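Local coordinates for protein acyl-CoA dehydrogenase (PDB 3OWA) that binds FAD and probably catalyses the flavin-dependent alpha,beta-dehydrogenation of acyl-CoA thioesters, as other acyl-CoA dehydrogenases do, at residues Glu45-Asn50 / Gly75-Leu80; Val127-Glu132 / Ala349-Ile354; Glu309-Met314 / Lys588-Glu593; Ala497-Asn502 / Ala545-Thr550. All blocks are in the same frame, centred on the assembly; numbering follows the deposited sequence.

How the contacts relate
From the N terminus, contact 1 closes a short, mainly helical loop within the N-terminal helical domain, joining helix 35-52 to the end of helix 64-76. Contact 2 opens on helix 124-129 and closes far later on helix 348-355, so its loop takes in the beta domain and brings the N-terminal domain against the C-terminal helices. Contact 3 starts inside that loop, at 309-314, and ends at 588-593; contacts 2 and 3 therefore cross, with centres about 42 Å apart. Contact 4, joining helices 490-520 and 526-554, lies wholly within the span of contact 3. No two contacts touch; contacts 1 and 2 approach to about 8 Å between nearest atoms.

Contact 1: Glu45-Asn50 / Gly75-Leu80; sequences EDFIVN and GELGLL
Phe-47 reaches from helix 35-52 to two leucines, Leu-77 and Leu-79, that follow helix 64-76. Its CB already lies 4.1 Å from Leu-77 CD1, Phe-47 CG is likewise 4.1 Å from that methyl, and the ring continues the same contact, with CD2 3.8 Å from Leu-77 CD1. On the other ortho position, CD1 stands 4.1 Å from Leu-79 CD1. The CD1 methyl of each leucine thus meets a different ortho carbon, and both come at the ring obliquely. The chi1 of Phe-47, 172°, sets CG opposite the backbone N and carries the ring out across the gap between backbones, whose nearest CA atoms, those of Phe-47 and Leu-77, are 8.8 Å apart. No hydrogen bond crosses the contact, so it rests on apolar packing; Phe-47 and Leu-79 are buried, whereas Leu-77 is exposed. Phe-105 of helix 95-105 also packs on Phe-47, and Ile-101 of that helix on Leu-79. Between the two leucines the chain turns at Gly-78, whose phi of 83° and two bonds back into the last helical turn define a Schellman motif. Hydrophobic side chains from around a Schellman helix end are here packed against a second helix of the acyl-CoA dehydrogenase N-terminal domain.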
loop_
_atom_site.group_PDB
_atom_site.type_symbol
_atom_site.label_atom_id
_atom_site.label_comp_id
_atom_site.label_asym_id
_atom_site.label_seq_id
_atom_site.Cartn_x
_atom_site.Cartn_y
_atom_site.Cartn_z
ATOM N N GLU A 45 -6.858 27.785 4.596
ATOM C CA GLU A 45 -7.728 27.049 3.687
ATOM C C GLU A 45 -8.210 27.889 2.499
ATOM O O GLU A 45 -8.157 27.425 1.361
ATOM C CB GLU A 45 -8.952 26.492 4.445
ATOM C CG GLU A 45 -9.861 25.679 3.558
ATOM C CD GLU A 45 -10.751 24.744 4.358
ATOM O OE1 GLU A 45 -10.647 23.523 4.148
ATOM O OE2 GLU A 45 -11.531 25.248 5.203
ATOM N N ASP A 46 -8.665 29.107 2.761
ATOM C CA ASP A 46 -9.110 30.011 1.701
ATOM C C ASP A 46 -7.975 30.368 0.741
ATOM O O ASP A 46 -8.164 30.365 -0.481
ATOM C CB ASP A 46 -9.643 31.296 2.304
ATOM C CG ASP A 46 -10.989 31.105 3.024
ATOM O OD1 ASP A 46 -11.669 30.071 2.802
ATOM O OD2 ASP A 46 -11.368 32.008 3.797
ATOM N N PHE A 47 -6.811 30.696 1.290
ATOM C CA PHE A 47 -5.623 30.900 0.460
ATOM C C PHE A 47 -5.393 29.697 -0.475
ATOM O O PHE A 47 -5.345 29.868 -1.685
ATOM C CB PHE A 47 -4.361 31.176 1.296
ATOM C CG PHE A 47 -3.097 31.200 0.469
ATOM C CD1 PHE A 47 -2.173 30.176 0.560
ATOM C CD2 PHE A 47 -2.862 32.232 -0.440
ATOM C CE1 PHE A 47 -1.003 30.188 -0.229
ATOM C CE2 PHE A 47 -1.683 32.258 -1.229
ATOM C CZ PHE A 47 -0.777 31.235 -1.116
ATOM N N ILE A 48 -5.290 28.495 0.091
ATOM C CA ILE A 48 -5.019 27.275 -0.683
ATOM C C ILE A 48 -6.097 27.013 -1.771
ATOM O O ILE A 48 -5.783 26.840 -2.961
ATOM C CB ILE A 48 -4.758 26.026 0.232
ATOM C CG1 ILE A 48 -3.275 25.940 0.609
ATOM C CG2 ILE A 48 -4.970 24.745 -0.560
ATOM C CD1 ILE A 48 -2.831 26.903 1.619
ATOM N N VAL A 49 -7.370 27.101 -1.384
ATOM C CA VAL A 49 -8.471 26.814 -2.283
ATOM C C VAL A 49 -8.630 27.908 -3.346
ATOM O O VAL A 49 -8.777 27.610 -4.531
ATOM C CB VAL A 49 -9.803 26.601 -1.476
ATOM C CG1 VAL A 49 -11.033 26.627 -2.384
ATOM C CG2 VAL A 49 -9.774 25.315 -0.693
ATOM N N ASN A 50 -8.677 29.168 -2.918
ATOM C CA ASN A 50 -8.834 30.280 -3.837
ATOM C C ASN A 50 -7.599 30.576 -4.712
ATOM O O ASN A 50 -7.762 30.867 -5.884
ATOM C CB ASN A 50 -9.283 31.544 -3.097
ATOM C CG ASN A 50 -10.637 31.368 -2.425
ATOM O OD1 ASN A 50 -11.427 30.520 -2.827
ATOM N ND2 ASN A 50 -10.918 32.184 -1.417
ATOM N N GLY A 75 3.368 34.610 2.090
ATOM C CA GLY A 75 4.194 35.450 2.969
ATOM C C GLY A 75 3.467 36.711 3.442
ATOM O O GLY A 75 3.546 37.065 4.611
ATOM N N GLU A 76 2.727 37.347 2.536
ATOM C CA GLU A 76 1.967 38.554 2.844
ATOM C C GLU A 76 0.828 38.281 3.791
ATOM O O GLU A 76 0.348 39.196 4.465
ATOM C CB GLU A 76 1.429 39.239 1.578
ATOM C CG GLU A 76 2.509 39.974 0.802
ATOM C CD GLU A 76 2.124 40.276 -0.656
ATOM O OE1 GLU A 76 1.145 39.671 -1.173
ATOM O OE2 GLU A 76 2.819 41.116 -1.286
ATOM N N LEU A 77 0.396 37.022 3.880
ATOM C CA LEU A 77 -0.691 36.712 4.811
ATOM C C LEU A 77 -0.159 36.272 6.182
ATOM O O LEU A 77 -0.928 35.881 7.060
ATOM C CB LEU A 77 -1.641 35.667 4.211
ATOM C CG LEU A 77 -2.402 36.102 2.964
ATOM C CD1 LEU A 77 -3.024 34.900 2.284
ATOM C CD2 LEU A 77 -3.465 37.145 3.338
ATOM N N GLY A 78 1.158 36.307 6.350
ATOM C CA GLY A 78 1.761 35.834 7.595
ATOM C C GLY A 78 1.965 34.326 7.673
ATOM O O GLY A 78 2.476 33.830 8.679
ATOM N N LEU A 79 1.588 33.590 6.624
ATOM C CA LEU A 79 1.739 32.108 6.590
ATOM C C LEU A 79 3.166 31.540 6.485
ATOM O O LEU A 79 3.380 30.327 6.657
ATOM C CB LEU A 79 0.843 31.498 5.490
ATOM C CG LEU A 79 -0.646 31.898 5.555
ATOM C CD1 LEU A 79 -1.454 31.331 4.383
ATOM C CD2 LEU A 79 -1.288 31.507 6.891
ATOM N N LEU A 80 4.151 32.389 6.224
ATOM C CA LEU A 80 5.529 31.935 6.231
ATOM C C LEU A 80 6.282 32.308 7.493
ATOM O O LEU A 80 7.450 31.944 7.651
ATOM C CB LEU A 80 6.277 32.513 5.028
ATOM C CG LEU A 80 5.837 32.078 3.626
ATOM C CD1 LEU A 80 6.949 32.423 2.662
ATOM C CD2 LEU A 80 5.574 30.598 3.571
#

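Contact 2: Val127-Glu132 / Ala349-Ile354; sequences VLFGNE and AVAASI
Leu-128 and Phe-129, the last two residues of helix 124-129, meet Val-350 and Ala-351 of helix 348-355 through side chains that differ in approach. Leu-128 and Val-350 run nearly perpendicular to each other: the leucine's CD2 methyl comes against the branch point of the valine, 3.8 Å from Val-350 CB, and also lies 4.0 Å from Val-350 CG1. The second methyl of Leu-128 turns to the neighbouring residue, with CD1 4.2 Å from Ala-351 CB, so the fork of the leucine spans two consecutive positions of the helix. Phe-129 starts out less directly aimed at the partner helix. Its chi1 of -58° places CG opposite the carbonyl carbon, and the length of the ring then brings CZ to 3.9 Å from Ala-351 CB, an oblique approach. Ala-351 consequently receives both a leucine methyl and the far end of an aromatic ring on one small methyl group. That small side chain accompanies a close backbone approach, the CA atoms of Leu-128 and Ala-351 being 6.4 Å apart. No hydrogen bond crosses, and the evidence is of purely apolar packing. Helix 257-293 touches both segments: its Ile-267 meets Leu-128, while Asn-263 meets Phe-129 and Ala-351. The end of helix 124-129 thus packs on helices 348-355 and 257-293, and helix 305-336 backs Val-350 through Phe-332.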
loop_
_atom_site.group_PDB
_atom_site.type_symbol
_atom_site.label_atom_id
_atom_site.label_comp_id
_atom_site.label_asym_id
_atom_site.label_seq_id
_atom_site.Cartn_x
_atom_site.Cartn_y
_atom_site.Cartn_z
ATOM N N VAL A 127 16.064 29.986 13.343
ATOM C CA VAL A 127 15.204 30.326 14.474
ATOM C C VAL A 127 15.720 29.724 15.796
ATOM O O VAL A 127 15.807 30.419 16.814
ATOM C CB VAL A 127 13.713 29.900 14.242
ATOM C CG1 VAL A 127 12.861 30.182 15.509
ATOM C CG2 VAL A 127 13.110 30.623 13.015
ATOM N N LEU A 128 16.066 28.451 15.779
ATOM C CA LEU A 128 16.396 27.731 16.995
ATOM C C LEU A 128 17.862 27.792 17.366
ATOM O O LEU A 128 18.183 27.759 18.554
ATOM C CB LEU A 128 15.951 26.271 16.900
ATOM C CG LEU A 128 14.445 26.092 16.671
ATOM C CD1 LEU A 128 14.098 24.628 16.594
ATOM C CD2 LEU A 128 13.620 26.747 17.757
ATOM N N PHE A 129 18.750 27.858 16.372
ATOM C CA PHE A 129 20.179 27.771 16.653
ATOM C C PHE A 129 21.002 28.909 16.105
ATOM O O PHE A 129 22.212 28.915 16.254
ATOM C CB PHE A 129 20.724 26.425 16.177
ATOM C CG PHE A 129 20.037 25.255 16.820
ATOM C CD1 PHE A 129 20.308 24.929 18.157
ATOM C CD2 PHE A 129 19.091 24.513 16.125
ATOM C CE1 PHE A 129 19.672 23.869 18.775
ATOM C CE2 PHE A 129 18.459 23.449 16.734
ATOM C CZ PHE A 129 18.740 23.125 18.072
ATOM N N GLY A 130 20.361 29.888 15.475
ATOM C CA GLY A 130 21.112 31.050 14.966
ATOM C C GLY A 130 21.549 31.965 16.113
ATOM O O GLY A 130 20.855 32.053 17.132
ATOM N N ASN A 131 22.689 32.645 15.955
ATOM C CA ASN A 131 23.071 33.680 16.907
ATOM C C ASN A 131 22.314 34.944 16.539
ATOM O O ASN A 131 21.652 34.993 15.491
ATOM C CB ASN A 131 24.587 33.925 16.937
ATOM C CG ASN A 131 25.140 34.420 15.610
ATOM O OD1 ASN A 131 24.528 35.228 14.911
ATOM N ND2 ASN A 131 26.316 33.955 15.272
ATOM N N GLU A 132 22.428 35.966 17.393
ATOM C CA GLU A 132 21.631 37.169 17.269
ATOM C C GLU A 132 21.797 37.800 15.905
ATOM O O GLU A 132 20.823 38.249 15.299
ATOM C CB GLU A 132 22.025 38.182 18.356
ATOM C CG GLU A 132 21.154 39.445 18.398
ATOM C CD GLU A 132 19.681 39.162 18.767
ATOM O OE1 GLU A 132 19.348 38.035 19.209
ATOM O OE2 GLU A 132 18.858 40.090 18.617
ATOM N N ALA A 349 15.676 26.784 24.305
ATOM C CA ALA A 349 14.607 26.230 25.134
ATOM C C ALA A 349 13.385 25.754 24.325
ATOM O O ALA A 349 12.720 24.811 24.740
ATOM C CB ALA A 349 14.186 27.209 26.246
ATOM N N VAL A 350 13.088 26.412 23.199
ATOM C CA VAL A 350 12.023 25.960 22.286
ATOM C C VAL A 350 12.394 24.570 21.754
ATOM O O VAL A 350 11.601 23.642 21.828
ATOM C CB VAL A 350 11.762 26.952 21.100
ATOM C CG1 VAL A 350 10.504 26.552 20.312
ATOM C CG2 VAL A 350 11.646 28.401 21.584
ATOM N N ALA A 351 13.618 24.426 21.262
ATOM C CA ALA A 351 14.113 23.128 20.771
ATOM C C ALA A 351 14.000 22.005 21.828
ATOM O O ALA A 351 13.515 20.913 21.516
ATOM C CB ALA A 351 15.553 23.258 20.239
ATOM N N ALA A 352 14.420 22.282 23.068
ATOM C CA ALA A 352 14.305 21.308 24.159
ATOM C C ALA A 352 12.852 21.007 24.526
ATOM O O ALA A 352 12.543 19.906 24.924
ATOM C CB ALA A 352 15.085 21.771 25.383
ATOM N N SER A 353 11.953 21.973 24.352
ATOM C CA SER A 353 10.527 21.785 24.660
ATOM C C SER A 353 9.880 20.750 23.755
ATOM O O SER A 353 8.882 20.136 24.127
ATOM C CB SER A 353 9.734 23.091 24.533
ATOM O OG SER A 353 10.073 24.028 25.547
ATOM N N ILE A 354 10.434 20.569 22.556
ATOM C CA ILE A 354 9.940 19.513 21.676
ATOM C C ILE A 354 10.788 18.261 21.742
ATOM O O ILE A 354 10.239 17.187 21.681
ATOM C CB ILE A 354 9.755 19.977 20.213
ATOM C CG1 ILE A 354 9.087 18.880 19.375
ATOM C CG2 ILE A 354 11.072 20.452 19.624
ATOM C CD1 ILE A 354 7.619 18.528 19.829
#

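Contact 3: Glu309-Met314 / Lys588-Glu593; sequences EKLANM and KILEDE
The first torsions of Leu-311, Ile-589 and Leu-590, all near -70°, put CG of each leucine, and CG1 of Ile-589, opposite the carbonyl carbon, and the chains that follow are extended enough to meet between two helices. The CD1 methyl of Leu-311 comes up to the isopropyl end of Leu-590, 3.4 Å from Leu-590 CD2 and 3.8 Å from Leu-590 CG. The first of these separations is shorter than ordinary carbon contact, which marks tight packing at this spot, and the two side chains run about perpendicular to each other. Ile-589 divides its contacts. Its CG2 branch stands 4.4 Å from Leu-311 CD1, while the longer branch ends with CD1 3.7 Å from the backbone Leu-311 O and also grazes the backbone of Ala-312, with Ile-589 CD1 4.5 Å from Ala-312 CA. The isoleucine therefore packs on main chain as well as on a side chain. The segment axes cross at 91° with a closest approach of 10.6 Å, a separation bridged by these branched aliphatic groups; all four touching residues are buried. Ser-287 of helix 257-293 lies against Leu-311, and Asn-292 of the same helix against Leu-590. Tyr-531 of helix 526-554 touches Ile-589, so the contact is set where helices 305-336 and 578-592 meet two further helices of the C-terminal region.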
loop_
_atom_site.group_PDB
_atom_site.type_symbol
_atom_site.label_atom_id
_atom_site.label_comp_id
_atom_site.label_asym_id
_atom_site.label_seq_id
_atom_site.Cartn_x
_atom_site.Cartn_y
_atom_site.Cartn_z
ATOM N N GLU A 309 -17.737 -0.006 4.716
ATOM C CA GLU A 309 -16.683 -0.520 5.572
ATOM C C GLU A 309 -15.327 0.193 5.293
ATOM O O GLU A 309 -14.635 0.577 6.242
ATOM C CB GLU A 309 -16.533 -2.038 5.396
ATOM C CG GLU A 309 -15.638 -2.709 6.460
ATOM C CD GLU A 309 -15.328 -4.190 6.167
ATOM O OE1 GLU A 309 -15.104 -4.948 7.147
ATOM O OE2 GLU A 309 -15.321 -4.610 4.974
ATOM N N LYS A 310 -14.958 0.365 4.022
ATOM C CA LYS A 310 -13.711 1.070 3.687
ATOM C C LYS A 310 -13.737 2.484 4.263
ATOM O O LYS A 310 -12.786 2.909 4.901
ATOM C CB LYS A 310 -13.479 1.134 2.172
ATOM C CG LYS A 310 -13.304 -0.200 1.485
ATOM C CD LYS A 310 -13.215 0.050 -0.020
ATOM C CE LYS A 310 -13.222 -1.259 -0.820
ATOM N NZ LYS A 310 -11.935 -2.042 -0.567
ATOM N N LEU A 311 -14.837 3.215 4.059
ATOM C CA LEU A 311 -14.959 4.563 4.606
ATOM C C LEU A 311 -14.830 4.639 6.114
ATOM O O LEU A 311 -14.190 5.569 6.627
ATOM C CB LEU A 311 -16.266 5.271 4.176
ATOM C CG LEU A 311 -16.375 5.772 2.725
ATOM C CD1 LEU A 311 -17.745 6.318 2.451
ATOM C CD2 LEU A 311 -15.318 6.896 2.392
ATOM N N ALA A 312 -15.430 3.685 6.825
ATOM C CA ALA A 312 -15.352 3.644 8.284
ATOM C C ALA A 312 -13.938 3.346 8.802
ATOM O O ALA A 312 -13.526 3.911 9.821
ATOM C CB ALA A 312 -16.368 2.616 8.850
ATOM N N ASN A 313 -13.213 2.447 8.135
ATOM C CA ASN A 313 -11.852 2.152 8.521
ATOM C C ASN A 313 -10.995 3.392 8.317
ATOM O O ASN A 313 -10.212 3.768 9.182
ATOM C CB ASN A 313 -11.279 0.983 7.691
ATOM C CG ASN A 313 -11.868 -0.361 8.071
ATOM O OD1 ASN A 313 -12.389 -0.529 9.163
ATOM N ND2 ASN A 313 -11.764 -1.345 7.149
HETATM N N MSE A 314 -11.196 4.052 7.183
HETATM C CA MSE A 314 -10.425 5.246 6.836
HETATM C C MSE A 314 -10.650 6.329 7.884
HETATM O O MSE A 314 -9.684 6.931 8.362
HETATM C CB MSE A 314 -10.821 5.771 5.469
HETATM C CG MSE A 314 -10.389 4.821 4.321
HETATM SE SE MSE A 314 -11.450 5.226 2.730
HETATM C CE MSE A 314 -10.653 6.911 2.244
ATOM N N LYS A 588 -22.825 8.402 8.846
ATOM C CA LYS A 588 -22.616 9.820 9.157
ATOM C C LYS A 588 -21.563 10.498 8.234
ATOM O O LYS A 588 -21.694 11.671 7.851
ATOM C CB LYS A 588 -22.208 9.990 10.605
ATOM C CG LYS A 588 -22.222 11.467 11.025
ATOM C CD LYS A 588 -22.028 11.645 12.491
ATOM C CE LYS A 588 -22.501 13.027 12.917
ATOM N NZ LYS A 588 -22.314 13.159 14.388
ATOM N N ILE A 589 -20.524 9.746 7.873
ATOM C CA ILE A 589 -19.532 10.227 6.905
ATOM C C ILE A 589 -20.207 10.534 5.574
ATOM O O ILE A 589 -19.999 11.600 5.010
ATOM C CB ILE A 589 -18.441 9.163 6.700
ATOM C CG1 ILE A 589 -17.610 9.095 7.977
ATOM C CG2 ILE A 589 -17.574 9.492 5.422
ATOM C CD1 ILE A 589 -16.707 7.921 8.024
ATOM N N LEU A 590 -21.046 9.609 5.105
ATOM C CA LEU A 590 -21.748 9.769 3.836
ATOM C C LEU A 590 -22.824 10.853 3.901
ATOM O O LEU A 590 -23.131 11.481 2.889
ATOM C CB LEU A 590 -22.378 8.465 3.383
ATOM C CG LEU A 590 -21.361 7.410 2.985
ATOM C CD1 LEU A 590 -22.029 6.027 2.994
ATOM C CD2 LEU A 590 -20.728 7.772 1.618
ATOM N N GLU A 591 -23.384 11.061 5.089
ATOM C CA GLU A 591 -24.367 12.136 5.297
ATOM C C GLU A 591 -23.707 13.527 5.195
ATOM O O GLU A 591 -24.209 14.405 4.501
ATOM C CB GLU A 591 -25.064 11.952 6.646
ATOM C CG GLU A 591 -25.961 13.104 7.032
ATOM C CD GLU A 591 -27.232 13.168 6.189
ATOM O OE1 GLU A 591 -28.171 12.383 6.470
ATOM O OE2 GLU A 591 -27.296 14.011 5.257
ATOM N N ASP A 592 -22.575 13.703 5.878
ATOM C CA ASP A 592 -21.820 14.970 5.867
ATOM C C ASP A 592 -20.918 15.128 4.641
ATOM O O ASP A 592 -20.464 16.223 4.348
ATOM C CB ASP A 592 -20.991 15.116 7.159
ATOM C CG ASP A 592 -21.863 15.093 8.438
ATOM O OD1 ASP A 592 -23.087 15.381 8.360
ATOM O OD2 ASP A 592 -21.322 14.773 9.530
ATOM N N GLU A 593 -20.659 14.028 3.935
ATOM C CA GLU A 593 -19.674 13.987 2.809
ATOM C C GLU A 593 -18.311 14.567 3.170
ATOM O O GLU A 593 -17.702 15.313 2.387
ATOM C CB GLU A 593 -20.215 14.651 1.535
ATOM C CG GLU A 593 -21.354 13.896 0.878
ATOM C CD GLU A 593 -21.775 14.513 -0.443
ATOM O OE1 GLU A 593 -22.097 13.742 -1.367
ATOM O OE2 GLU A 593 -21.783 15.765 -0.558
#

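Contact 4: Ala497-Asn502 / Ala545-Thr550; sequences ADIVSN and AHAKET
Helix segments 497-502 and 545-550 run close to antiparallel, their axes at 159° and 9.8 Å apart at closest approach, and Ile-499 and His-546 bring their CA atoms nearest, at 6.8 Å. Asp-498 and His-546 make the more polar part of the contact. The aspartate's CB sits over one face of the imidazole, off centre and nearest the NE2 side: it is 3.8 Å from the ring centroid, in a CH-pi contact, and 3.5 Å from His-546 NE2. Its carboxylate is inclined 53° to the ring plane, with Asp-498 OD2 at 3.6 Å from His-546 CE1. Alongside, Ile-499 passes His-546 in the opposing direction, CG1 being 3.7 Å from His-546 CB, and its CD1 ends 4.2 Å from Ala-547 CB. His-546 ND1 has a weak hydrogen bond to Asn-495. Within helix 526-554, Thr-550 OG1 and Thr-550 N both donate to His-546 O, from opposite faces of its plane. No hydrogen bond joins the two segments. The aspartate spends its charge on a salt bridge from OD1 to Arg-415 of helix 411-427 and offers His-546 its CB, so CH-pi and aliphatic packing, not an ion pair, hold the segments together.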
loop_
_atom_site.group_PDB
_atom_site.type_symbol
_atom_site.label_atom_id
_atom_site.label_comp_id
_atom_site.label_asym_id
_atom_site.label_seq_id
_atom_site.Cartn_x
_atom_site.Cartn_y
_atom_site.Cartn_z
ATOM N N ALA A 497 8.131 -1.187 19.146
ATOM C CA ALA A 497 7.772 0.118 18.580
ATOM C C ALA A 497 6.344 0.151 18.075
ATOM O O ALA A 497 5.650 1.144 18.286
ATOM C CB ALA A 497 8.748 0.516 17.476
ATOM N N ASP A 498 5.893 -0.928 17.437
ATOM C CA ASP A 498 4.510 -1.020 16.941
ATOM C C ASP A 498 3.508 -1.111 18.092
ATOM O O ASP A 498 2.427 -0.512 18.027
ATOM C CB ASP A 498 4.341 -2.218 15.989
ATOM C CG ASP A 498 5.180 -2.075 14.692
ATOM O OD1 ASP A 498 5.607 -0.939 14.354
ATOM O OD2 ASP A 498 5.408 -3.099 13.988
ATOM N N ILE A 499 3.869 -1.854 19.147
ATOM C CA ILE A 499 3.045 -1.859 20.334
ATOM C C ILE A 499 2.884 -0.448 20.926
ATOM O O ILE A 499 1.768 -0.017 21.248
ATOM C CB ILE A 499 3.552 -2.860 21.432
ATOM C CG1 ILE A 499 3.371 -4.288 20.943
ATOM C CG2 ILE A 499 2.776 -2.624 22.746
ATOM C CD1 ILE A 499 4.053 -5.350 21.799
ATOM N N VAL A 500 4.000 0.258 21.083
ATOM C CA VAL A 500 3.961 1.568 21.710
ATOM C C VAL A 500 3.152 2.518 20.810
ATOM O O VAL A 500 2.359 3.348 21.305
ATOM C CB VAL A 500 5.399 2.119 21.925
ATOM C CG1 VAL A 500 5.365 3.571 22.450
ATOM C CG2 VAL A 500 6.204 1.177 22.864
ATOM N N SER A 501 3.333 2.388 19.497
ATOM C CA SER A 501 2.641 3.274 18.576
ATOM C C SER A 501 1.112 3.039 18.669
ATOM O O SER A 501 0.334 3.981 18.811
ATOM C CB SER A 501 3.107 3.043 17.154
ATOM O OG SER A 501 2.366 3.905 16.313
ATOM N N ASN A 502 0.694 1.784 18.618
ATOM C CA ASN A 502 -0.731 1.473 18.741
ATOM C C ASN A 502 -1.299 1.938 20.055
ATOM O O ASN A 502 -2.385 2.492 20.095
ATOM C CB ASN A 502 -0.986 -0.023 18.548
ATOM C CG ASN A 502 -1.146 -0.392 17.084
ATOM O OD1 ASN A 502 -1.237 0.471 16.209
ATOM N ND2 ASN A 502 -1.172 -1.671 16.814
ATOM N N ALA A 545 -0.893 -9.642 18.813
ATOM C CA ALA A 545 -0.069 -10.397 17.853
ATOM C C ALA A 545 1.414 -10.011 17.879
ATOM O O ALA A 545 2.276 -10.874 17.710
ATOM C CB ALA A 545 -0.622 -10.278 16.427
ATOM N N HIS A 546 1.706 -8.712 18.034
ATOM C CA HIS A 546 3.102 -8.258 18.148
ATOM C C HIS A 546 3.766 -8.820 19.405
ATOM O O HIS A 546 4.945 -9.169 19.372
ATOM C CB HIS A 546 3.205 -6.728 18.168
ATOM C CG HIS A 546 2.940 -6.098 16.836
ATOM N ND1 HIS A 546 3.541 -6.539 15.680
ATOM C CD2 HIS A 546 2.144 -5.063 16.475
ATOM C CE1 HIS A 546 3.125 -5.805 14.662
ATOM N NE2 HIS A 546 2.275 -4.901 15.117
ATOM N N ALA A 547 3.009 -8.868 20.500
ATOM C CA ALA A 547 3.537 -9.395 21.763
ATOM C C ALA A 547 3.825 -10.883 21.665
ATOM O O ALA A 547 4.888 -11.322 22.072
ATOM C CB ALA A 547 2.585 -9.091 22.933
ATOM N N LYS A 548 2.880 -11.648 21.120
ATOM C CA LYS A 548 3.063 -13.087 20.905
ATOM C C LYS A 548 4.317 -13.400 20.106
ATOM O O LYS A 548 5.095 -14.260 20.511
ATOM C CB LYS A 548 1.866 -13.714 20.168
ATOM C CG LYS A 548 0.651 -13.946 21.038
ATOM C CD LYS A 548 -0.365 -14.859 20.337
ATOM C CE LYS A 548 -1.748 -14.757 21.010
ATOM N NZ LYS A 548 -2.642 -15.917 20.665
ATOM N N GLU A 549 4.497 -12.716 18.971
ATOM C CA GLU A 549 5.682 -12.919 18.127
ATOM C C GLU A 549 6.968 -12.620 18.891
ATOM O O GLU A 549 7.956 -13.350 18.778
ATOM C CB GLU A 549 5.642 -12.066 16.830
ATOM C CG GLU A 549 6.844 -12.368 15.907
ATOM C CD GLU A 549 6.842 -11.578 14.589
ATOM O OE1 GLU A 549 7.052 -10.351 14.606
ATOM O OE2 GLU A 549 6.652 -12.193 13.520
ATOM N N THR A 550 6.950 -11.550 19.677
ATOM C CA THR A 550 8.121 -11.204 20.482
ATOM C C THR A 550 8.389 -12.218 21.607
ATOM O O THR A 550 9.538 -12.560 21.848
ATOM C CB THR A 550 8.013 -9.812 21.047
ATOM O OG1 THR A 550 7.787 -8.896 19.968
ATOM C CG2 THR A 550 9.309 -9.436 21.749
#